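Local structure of imidazolonepropionase (Unidentified, 2Q09) at residues 67-72 against 356-361; 135-140 against 372-377; 201-206 against 233-238. The protein catalyses the hydrolytic opening of the ring of imidazolone-5-propanoate to N-formimidoyl-L-glutamate, the third step in the breakdown of histidine. All blocks are in the same frame, centred on the assembly; numbering follows the deposited sequence.

Following the chain from the N terminus, strand 63-73 comes before strand 135-141, its parallel neighbour, and these carry the first halves of interactions 1 and 2. Interaction 3 is the most local: only 26 residues separate 201-206 from 233-238, and it joins the ends of two successive helices near the surface. Interaction 1 then closes a loop of 283 residues, tying the end of helix 352-357 to barrel strand 63-73. Soon afterwards, interaction 2 ties the beta region holding strand 375-378 to barrel strand 135-141. The loops of interactions 1 and 2 cross, and both enclose interaction 3. The first two contacts touch, through Leu-68 O to Thr-136 N, whereas interaction 3 stands clear.

Interaction 1: 67-72 against 356-361; sequences GLIDCH and RALGEQ. With FE (Fe (III) ion), chain B.
Leu-358 brings its isobutyl group up to Cys-71 from the side of the helix end, and its two methyls divide the work. CD2 lies 3.7 Å from Cys-71 CB, while CD1 reaches along the strand to Ile-69 CG2, also at 3.7 Å. The branch point follows them in, with Leu-358 CG 3.8 Å from Cys-71 CB. A first torsion of -60° sets this CG opposite the carbonyl carbon of its own residue, and the extended second torsion carries a methyl onward to the strand. Ile-69 and Leu-358 run alongside each other in opposite directions, and it is the short CG2 branch of Ile-69 that makes the touch. Farther out on the same cysteine, SG meets Ala-357 CB at 4.0 Å.

The setting is the TIM barrel of the metallo-dependent hydrolases, with 67-72 on a barrel strand. Leu-358 also touches Thr-137 and Glu-139 on the next strand, and Cys-71 touches Thr-285 on strand 283-286, so the helix end and Cys-71 together touch several barrel strands. A Schellman motif at Gly-359 ends helix 352-357, its N bonding Arg-356 O at 2.9 Å, and this turn follows directly on the leucine that packs.

Asp-70 points away from the helix end, and Ser-315 and Ser-316 hold its two carboxylate oxygens. One residue beyond Cys-71, His-72 NE2 binds the iron at 2.2 Å beside His-74, His-242 and Asp-317, while its ND1 is hydrogen-bonded to Asp-264. Water 1 is a further ligand, 2.4 Å from the iron.

Interaction 2: 135-140 against 372-377; sequences VTTVEI and LADFLV
Thr-136 and Asp-374 face each other across the join between the amidohydrolase TIM barrel, to which strand 135-141 belongs, and the smaller beta region containing strand 375-378. Strand 63-73 pairs with both, parallel to the first and antiparallel to the second; no direct hydrogen bond links 135-140 to 372-377.

Van der Waals contact between the segments is slight. Its apolar pair is Thr-136 CG2 and Leu-376 CD2, 4.0 Å apart, the two side chains passing in opposite directions. Thr-136 also slides past Asp-374 in this way, with OG1 4.1 Å from the aspartate CB. Val-400 and Arg-398 of strand 395-400 lie beside Thr-136 and Leu-376 respectively.

The polar ends are held from outside the two segments. Asp-374 OD2 forms a salt bridge with Arg-168 NE, its strongest polar partner, and OD1 accepts from the backbone N of Asn-401, so both oxygens of this buried carboxylate are gripped. The nearby guanidinium would be expected to favour the charged form of the acid. Thr-136 OG1 is also in a weak hydrogen bond with Leu-68 O on the intervening strand.

Water carries the rest of the bonding. The first torsion of Thr-136, 51°, tucks OG1 between the backbone N and the carbonyl carbon, from where it can reach the shared water. Water 2 lies 2.6 Å from Thr-136 OG1 and equally close to Thr-137 OG1, spanning two oxygens of successive residues. It gives a hydrogen to Asp-374 OD2 at 2.9 Å, and its three protein partners subtend angles from 100° to 117° at the water oxygen, close to tetrahedral.

Interaction 3: 201-206 against 233-238; sequences AAAEAG and DQYGLA
Ala-203 puts its single methyl between Tyr-235 and Leu-237, and nearly all the close packing of this contact is gathered there. The methyl comes obliquely onto the tyrosine, with Ala-203 CB 3.8 Å from Tyr-235 CD1. It also lies 4.0 Å from Tyr-235 CB, so it rests at the root of the side chain and not beside the hydroxyl. A first torsion of -76° turns the ring away from the tyrosine's own carbonyl carbon, and the ring slants back over helix 187-204, touching Ile-199 and Pro-200. Leu-237 supplies the other, slacker flank: its CD1 is 4.4 Å from Ala-203 CB, and its side chain likewise packs on Ile-199.

Beyond this small cluster the contact soon gives way to solvent, and Tyr-235 is itself exposed despite its partners. No hydrogen bond crosses between the segments, so apolar contact alone joins them here. On the inward side of helix 187-204, Ala-202 is buried and touches Leu-152 of helix 148-164.

Both helices stop at this level in the same way, each with a Schellman motif on a glycine of positive phi. Gly-206 N bonds back to Ala-203 O at 2.9 Å, and Gly-236 N to Asp-233 O at 3.0 Å. After each helix the chain turns inward to a strand, 210-213 or 238-243, and these two run parallel as neighbours, the outer helices and inner strands being the alternating beta-alpha arrangement of a TIM barrel.

Interaction 1: 67-72 against 356-361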
loop_
_atom_site.group_PDB
_atom_site.type_symbol
_atom_site.label_atom_id
_atom_site.label_comp_id
_atom_site.label_asym_id
_atom_site.label_seq_id
_atom_site.Cartn_x
_atom_site.Cartn_y
_atom_site.Cartn_z
ATOM N N GLY A 67 10.460 8.421 -3.464
ATOM C CA GLY A 67 10.506 6.979 -3.292
ATOM C C GLY A 67 9.114 6.443 -3.561
ATOM O O GLY A 67 8.134 7.132 -3.281
ATOM N N LEU A 68 9.002 5.229 -4.083
ATOM C CA LEU A 68 7.681 4.680 -4.374
ATOM C C LEU A 68 7.003 4.207 -3.089
ATOM O O LEU A 68 7.666 3.850 -2.107
ATOM C CB LEU A 68 7.784 3.533 -5.382
ATOM C CG LEU A 68 8.578 3.835 -6.663
ATOM C CD1 LEU A 68 8.456 2.654 -7.613
ATOM C CD2 LEU A 68 8.075 5.120 -7.326
ATOM N N ILE A 69 5.675 4.227 -3.108
ATOM C CA ILE A 69 4.881 3.824 -1.961
ATOM C C ILE A 69 3.832 2.779 -2.348
ATOM O O ILE A 69 3.045 3.015 -3.268
ATOM C CB ILE A 69 4.173 5.064 -1.371
ATOM C CG1 ILE A 69 5.223 6.129 -1.026
ATOM C CG2 ILE A 69 3.355 4.695 -0.138
ATOM C CD1 ILE A 69 4.636 7.464 -0.598
ATOM N N ASP A 70 3.824 1.651 -1.636
ATOM C CA ASP A 70 2.866 0.555 -1.862
ATOM C C ASP A 70 1.948 0.605 -0.640
ATOM O O ASP A 70 2.274 0.065 0.420
ATOM C CB ASP A 70 3.612 -0.787 -1.923
ATOM C CG ASP A 70 2.820 -1.872 -2.626
ATOM O OD1 ASP A 70 3.371 -2.982 -2.765
ATOM O OD2 ASP A 70 1.667 -1.623 -3.041
ATOM N N CYS A 71 0.799 1.252 -0.796
ATOM C CA CYS A 71 -0.125 1.472 0.311
ATOM C C CYS A 71 -1.148 0.401 0.669
ATOM O O CYS A 71 -2.033 0.663 1.484
ATOM C CB CYS A 71 -0.862 2.799 0.087
ATOM S SG CYS A 71 -1.977 2.826 -1.382
ATOM N N HIS A 72 -1.032 -0.789 0.091
ATOM C CA HIS A 72 -1.987 -1.847 0.388
ATOM C C HIS A 72 -1.393 -3.232 0.171
ATOM O O HIS A 72 -1.405 -3.749 -0.945
ATOM C CB HIS A 72 -3.232 -1.666 -0.490
ATOM C CG HIS A 72 -4.308 -2.684 -0.250
ATOM N ND1 HIS A 72 -5.620 -2.334 -0.018
ATOM C CD2 HIS A 72 -4.276 -4.038 -0.246
ATOM C CE1 HIS A 72 -6.350 -3.426 0.121
ATOM N NE2 HIS A 72 -5.559 -4.474 -0.014
ATOM N N ARG A 356 -1.005 10.072 0.490
ATOM C CA ARG A 356 -2.258 10.547 1.067
ATOM C C ARG A 356 -3.081 9.388 1.629
ATOM O O ARG A 356 -3.701 9.516 2.687
ATOM C CB ARG A 356 -3.081 11.300 0.014
ATOM C CG ARG A 356 -4.357 11.962 0.566
ATOM C CD ARG A 356 -5.047 12.807 -0.503
ATOM N NE ARG A 356 -4.237 13.963 -0.885
ATOM C CZ ARG A 356 -4.144 15.080 -0.169
ATOM N NH1 ARG A 356 -4.818 15.207 0.969
ATOM N NH2 ARG A 356 -3.363 16.066 -0.582
ATOM N N ALA A 357 -3.096 8.269 0.913
ATOM C CA ALA A 357 -3.841 7.089 1.353
ATOM C C ALA A 357 -3.324 6.573 2.699
ATOM O O ALA A 357 -4.020 5.846 3.404
ATOM C CB ALA A 357 -3.747 5.984 0.303
ATOM N N LEU A 358 -2.098 6.946 3.047
ATOM C CA LEU A 358 -1.502 6.521 4.309
ATOM C C LEU A 358 -1.463 7.679 5.301
ATOM O O LEU A 358 -0.860 7.565 6.365
ATOM C CB LEU A 358 -0.081 5.990 4.076
ATOM C CG LEU A 358 0.068 4.791 3.131
ATOM C CD1 LEU A 358 1.524 4.386 3.017
ATOM C CD2 LEU A 358 -0.770 3.626 3.649
ATOM N N GLY A 359 -2.106 8.784 4.936
ATOM C CA GLY A 359 -2.147 9.959 5.791
ATOM C C GLY A 359 -0.822 10.692 5.877
ATOM O O GLY A 359 -0.583 11.446 6.824
ATOM N N GLU A 360 0.038 10.482 4.888
ATOM C CA GLU A 360 1.348 11.122 4.869
ATOM C C GLU A 360 1.495 12.183 3.776
ATOM O O GLU A 360 2.615 12.520 3.383
ATOM C CB GLU A 360 2.433 10.060 4.685
ATOM C CG GLU A 360 2.551 9.058 5.830
ATOM C CD GLU A 360 3.017 9.698 7.127
ATOM O OE1 GLU A 360 3.956 10.519 7.080
ATOM O OE2 GLU A 360 2.452 9.369 8.189
ATOM N N GLN A 361 0.374 12.706 3.288
ATOM C CA GLN A 361 0.401 13.708 2.223
ATOM C C GLN A 361 1.344 14.885 2.488
ATOM O O GLN A 361 1.925 15.438 1.552
ATOM C CB GLN A 361 -1.013 14.248 1.959
ATOM C CG GLN A 361 -1.683 14.869 3.182
ATOM C CD GLN A 361 -2.438 13.849 4.013
ATOM O OE1 GLN A 361 -2.082 12.673 4.055
ATOM N NE2 GLN A 361 -3.483 14.300 4.691
HETATM FE FE FE B . -6.097 -6.571 0.256
HETATM O O HOH W 1 -7.291 -7.849 -1.446
#

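Interaction 2: 135-140 against 372-377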
loop_
_atom_site.group_PDB
_atom_site.type_symbol
_atom_site.label_atom_id
_atom_site.label_comp_id
_atom_site.label_asym_id
_atom_site.label_seq_id
_atom_site.Cartn_x
_atom_site.Cartn_y
_atom_site.Cartn_z
ATOM N N VAL A 135 10.615 0.926 -3.709
ATOM C CA VAL A 135 9.594 1.195 -2.694
ATOM C C VAL A 135 10.281 1.611 -1.391
ATOM O O VAL A 135 11.127 0.884 -0.870
ATOM C CB VAL A 135 8.717 -0.042 -2.429
ATOM C CG1 VAL A 135 7.711 0.261 -1.314
ATOM C CG2 VAL A 135 7.962 -0.435 -3.711
ATOM N N THR A 136 9.923 2.781 -0.871
ATOM C CA THR A 136 10.542 3.282 0.354
ATOM C C THR A 136 9.578 3.312 1.532
ATOM O O THR A 136 9.993 3.487 2.677
ATOM C CB THR A 136 11.143 4.679 0.124
ATOM O OG1 THR A 136 10.159 5.529 -0.476
ATOM C CG2 THR A 136 12.358 4.578 -0.793
ATOM N N THR A 137 8.290 3.149 1.247
ATOM C CA THR A 137 7.261 3.090 2.283
ATOM C C THR A 137 6.264 2.017 1.862
ATOM O O THR A 137 5.747 2.045 0.739
ATOM C CB THR A 137 6.486 4.419 2.442
ATOM O OG1 THR A 137 7.362 5.439 2.935
ATOM C CG2 THR A 137 5.328 4.237 3.425
ATOM N N VAL A 138 6.010 1.061 2.745
ATOM C CA VAL A 138 5.065 -0.008 2.444
ATOM C C VAL A 138 4.070 -0.158 3.587
ATOM O O VAL A 138 4.428 -0.010 4.752
ATOM C CB VAL A 138 5.792 -1.368 2.213
ATOM C CG1 VAL A 138 6.598 -1.764 3.459
ATOM C CG2 VAL A 138 4.777 -2.457 1.888
ATOM N N GLU A 139 2.812 -0.419 3.242
ATOM C CA GLU A 139 1.766 -0.627 4.236
ATOM C C GLU A 139 1.556 -2.138 4.340
ATOM O O GLU A 139 1.428 -2.824 3.317
ATOM C CB GLU A 139 0.462 0.036 3.787
ATOM C CG GLU A 139 -0.671 -0.047 4.824
ATOM C CD GLU A 139 -1.754 -1.054 4.449
ATOM O OE1 GLU A 139 -1.485 -1.974 3.637
ATOM O OE2 GLU A 139 -2.880 -0.927 4.979
ATOM N N ILE A 140 1.535 -2.653 5.567
ATOM C CA ILE A 140 1.351 -4.081 5.795
ATOM C C ILE A 140 0.176 -4.314 6.740
ATOM O O ILE A 140 0.103 -3.721 7.821
ATOM C CB ILE A 140 2.631 -4.712 6.382
ATOM C CG1 ILE A 140 3.805 -4.477 5.426
ATOM C CG2 ILE A 140 2.421 -6.212 6.606
ATOM C CD1 ILE A 140 5.153 -4.986 5.956
ATOM N N LEU A 372 10.136 14.802 3.777
ATOM C CA LEU A 372 11.165 13.805 4.055
ATOM C C LEU A 372 11.997 13.480 2.824
ATOM O O LEU A 372 11.483 13.460 1.697
ATOM C CB LEU A 372 10.528 12.536 4.628
ATOM C CG LEU A 372 9.872 12.733 6.002
ATOM C CD1 LEU A 372 8.995 11.532 6.340
ATOM C CD2 LEU A 372 10.952 12.943 7.069
ATOM N N ALA A 373 13.282 13.217 3.045
ATOM C CA ALA A 373 14.198 12.920 1.954
ATOM C C ALA A 373 14.165 11.457 1.514
ATOM O O ALA A 373 15.135 10.718 1.711
ATOM C CB ALA A 373 15.624 13.317 2.344
ATOM N N ASP A 374 13.041 11.060 0.927
ATOM C CA ASP A 374 12.856 9.703 0.419
ATOM C C ASP A 374 12.792 9.857 -1.094
ATOM O O ASP A 374 11.747 10.213 -1.643
ATOM C CB ASP A 374 11.545 9.104 0.943
ATOM C CG ASP A 374 11.631 8.689 2.398
ATOM O OD1 ASP A 374 12.618 9.061 3.070
ATOM O OD2 ASP A 374 10.705 7.989 2.868
ATOM N N PHE A 375 13.910 9.616 -1.766
ATOM C CA PHE A 375 13.929 9.760 -3.212
ATOM C C PHE A 375 14.792 8.712 -3.888
ATOM O O PHE A 375 15.570 8.002 -3.230
ATOM C CB PHE A 375 14.380 11.177 -3.597
ATOM C CG PHE A 375 15.729 11.562 -3.065
ATOM C CD1 PHE A 375 16.892 11.235 -3.754
ATOM C CD2 PHE A 375 15.834 12.271 -1.874
ATOM C CE1 PHE A 375 18.143 11.623 -3.272
ATOM C CE2 PHE A 375 17.076 12.665 -1.380
ATOM C CZ PHE A 375 18.234 12.338 -2.077
ATOM N N LEU A 376 14.662 8.626 -5.208
ATOM C CA LEU A 376 15.384 7.629 -5.978
ATOM C C LEU A 376 16.082 8.208 -7.200
ATOM O O LEU A 376 15.527 9.063 -7.890
ATOM C CB LEU A 376 14.402 6.562 -6.467
ATOM C CG LEU A 376 13.366 6.040 -5.468
ATOM C CD1 LEU A 376 12.316 5.223 -6.201
ATOM C CD2 LEU A 376 14.074 5.200 -4.394
ATOM N N VAL A 377 17.286 7.721 -7.477
ATOM C CA VAL A 377 18.032 8.149 -8.654
ATOM C C VAL A 377 18.031 6.939 -9.579
ATOM O O VAL A 377 18.548 5.876 -9.223
ATOM C CB VAL A 377 19.482 8.517 -8.321
ATOM C CG1 VAL A 377 20.236 8.846 -9.610
ATOM C CG2 VAL A 377 19.515 9.711 -7.379
HETATM O O HOH W 2 8.683 6.831 1.225
#

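Interaction 3: 201-206 against 233-238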
loop_
_atom_site.group_PDB
_atom_site.type_symbol
_atom_site.label_atom_id
_atom_site.label_comp_id
_atom_site.label_asym_id
_atom_site.label_seq_id
_atom_site.Cartn_x
_atom_site.Cartn_y
_atom_site.Cartn_z
ATOM N N ALA A 201 -5.971 -3.461 22.666
ATOM C CA ALA A 201 -4.647 -4.021 22.940
ATOM C C ALA A 201 -3.627 -3.550 21.903
ATOM O O ALA A 201 -2.472 -3.255 22.230
ATOM C CB ALA A 201 -4.709 -5.549 22.955
ATOM N N ALA A 202 -4.059 -3.487 20.650
ATOM C CA ALA A 202 -3.179 -3.058 19.571
ATOM C C ALA A 202 -2.772 -1.603 19.760
ATOM O O ALA A 202 -1.609 -1.249 19.585
ATOM C CB ALA A 202 -3.871 -3.244 18.215
ATOM N N ALA A 203 -3.740 -0.766 20.115
ATOM C CA ALA A 203 -3.496 0.656 20.327
ATOM C C ALA A 203 -2.596 0.883 21.538
ATOM O O ALA A 203 -1.660 1.682 21.489
ATOM C CB ALA A 203 -4.820 1.382 20.514
ATOM N N GLU A 204 -2.882 0.172 22.623
ATOM C CA GLU A 204 -2.093 0.288 23.844
ATOM C C GLU A 204 -0.626 -0.023 23.561
ATOM O O GLU A 204 0.273 0.612 24.119
ATOM C CB GLU A 204 -2.633 -0.683 24.893
ATOM C CG GLU A 204 -1.904 -0.676 26.232
ATOM C CD GLU A 204 -1.994 0.665 26.949
ATOM O OE1 GLU A 204 -2.995 1.387 26.757
ATOM O OE2 GLU A 204 -1.068 0.991 27.714
ATOM N N ALA A 205 -0.382 -0.997 22.689
ATOM C CA ALA A 205 0.985 -1.379 22.360
ATOM C C ALA A 205 1.579 -0.527 21.233
ATOM O O ALA A 205 2.740 -0.705 20.871
ATOM C CB ALA A 205 1.034 -2.853 21.980
ATOM N N GLY A 206 0.782 0.391 20.689
ATOM C CA GLY A 206 1.258 1.239 19.604
ATOM C C GLY A 206 1.601 0.415 18.373
ATOM O O GLY A 206 2.526 0.747 17.626
ATOM N N ASP A 233 -12.150 4.766 16.033
ATOM C CA ASP A 233 -12.371 6.174 16.347
ATOM C C ASP A 233 -12.032 6.481 17.807
ATOM O O ASP A 233 -11.329 7.442 18.099
ATOM C CB ASP A 233 -13.842 6.524 16.076
ATOM C CG ASP A 233 -14.147 7.996 16.274
ATOM O OD1 ASP A 233 -15.340 8.354 16.279
ATOM O OD2 ASP A 233 -13.201 8.796 16.416
ATOM N N GLN A 234 -12.542 5.660 18.716
ATOM C CA GLN A 234 -12.320 5.839 20.148
ATOM C C GLN A 234 -10.851 5.799 20.555
ATOM O O GLN A 234 -10.469 6.400 21.557
ATOM C CB GLN A 234 -13.092 4.774 20.927
ATOM C CG GLN A 234 -14.606 4.830 20.739
ATOM C CD GLN A 234 -15.258 6.011 21.435
ATOM O OE1 GLN A 234 -15.058 7.159 21.054
ATOM N NE2 GLN A 234 -16.045 5.729 22.461
ATOM N N TYR A 235 -10.024 5.095 19.789
ATOM C CA TYR A 235 -8.603 5.006 20.108
ATOM C C TYR A 235 -7.740 5.882 19.217
ATOM O O TYR A 235 -6.516 5.776 19.219
ATOM C CB TYR A 235 -8.144 3.543 20.055
ATOM C CG TYR A 235 -8.593 2.774 21.274
ATOM C CD1 TYR A 235 -7.808 2.732 22.424
ATOM C CD2 TYR A 235 -9.853 2.181 21.315
ATOM C CE1 TYR A 235 -8.270 2.123 23.595
ATOM C CE2 TYR A 235 -10.328 1.573 22.476
ATOM C CZ TYR A 235 -9.532 1.550 23.611
ATOM O OH TYR A 235 -10.007 0.981 24.769
ATOM N N GLY A 236 -8.389 6.763 18.464
ATOM C CA GLY A 236 -7.670 7.671 17.590
ATOM C C GLY A 236 -6.883 7.016 16.477
ATOM O O GLY A 236 -5.790 7.465 16.132
ATOM N N LEU A 237 -7.437 5.953 15.906
ATOM C CA LEU A 237 -6.782 5.247 14.814
ATOM C C LEU A 237 -7.504 5.540 13.507
ATOM O O LEU A 237 -8.731 5.547 13.461
ATOM C CB LEU A 237 -6.800 3.737 15.061
ATOM C CG LEU A 237 -6.174 3.203 16.351
ATOM C CD1 LEU A 237 -6.330 1.698 16.394
ATOM C CD2 LEU A 237 -4.707 3.590 16.419
ATOM N N ALA A 238 -6.733 5.774 12.451
ATOM C CA ALA A 238 -7.286 6.058 11.131
ATOM C C ALA A 238 -7.968 4.801 10.602
ATOM O O ALA A 238 -7.620 3.689 11.004
ATOM C CB ALA A 238 -6.167 6.489 10.186
#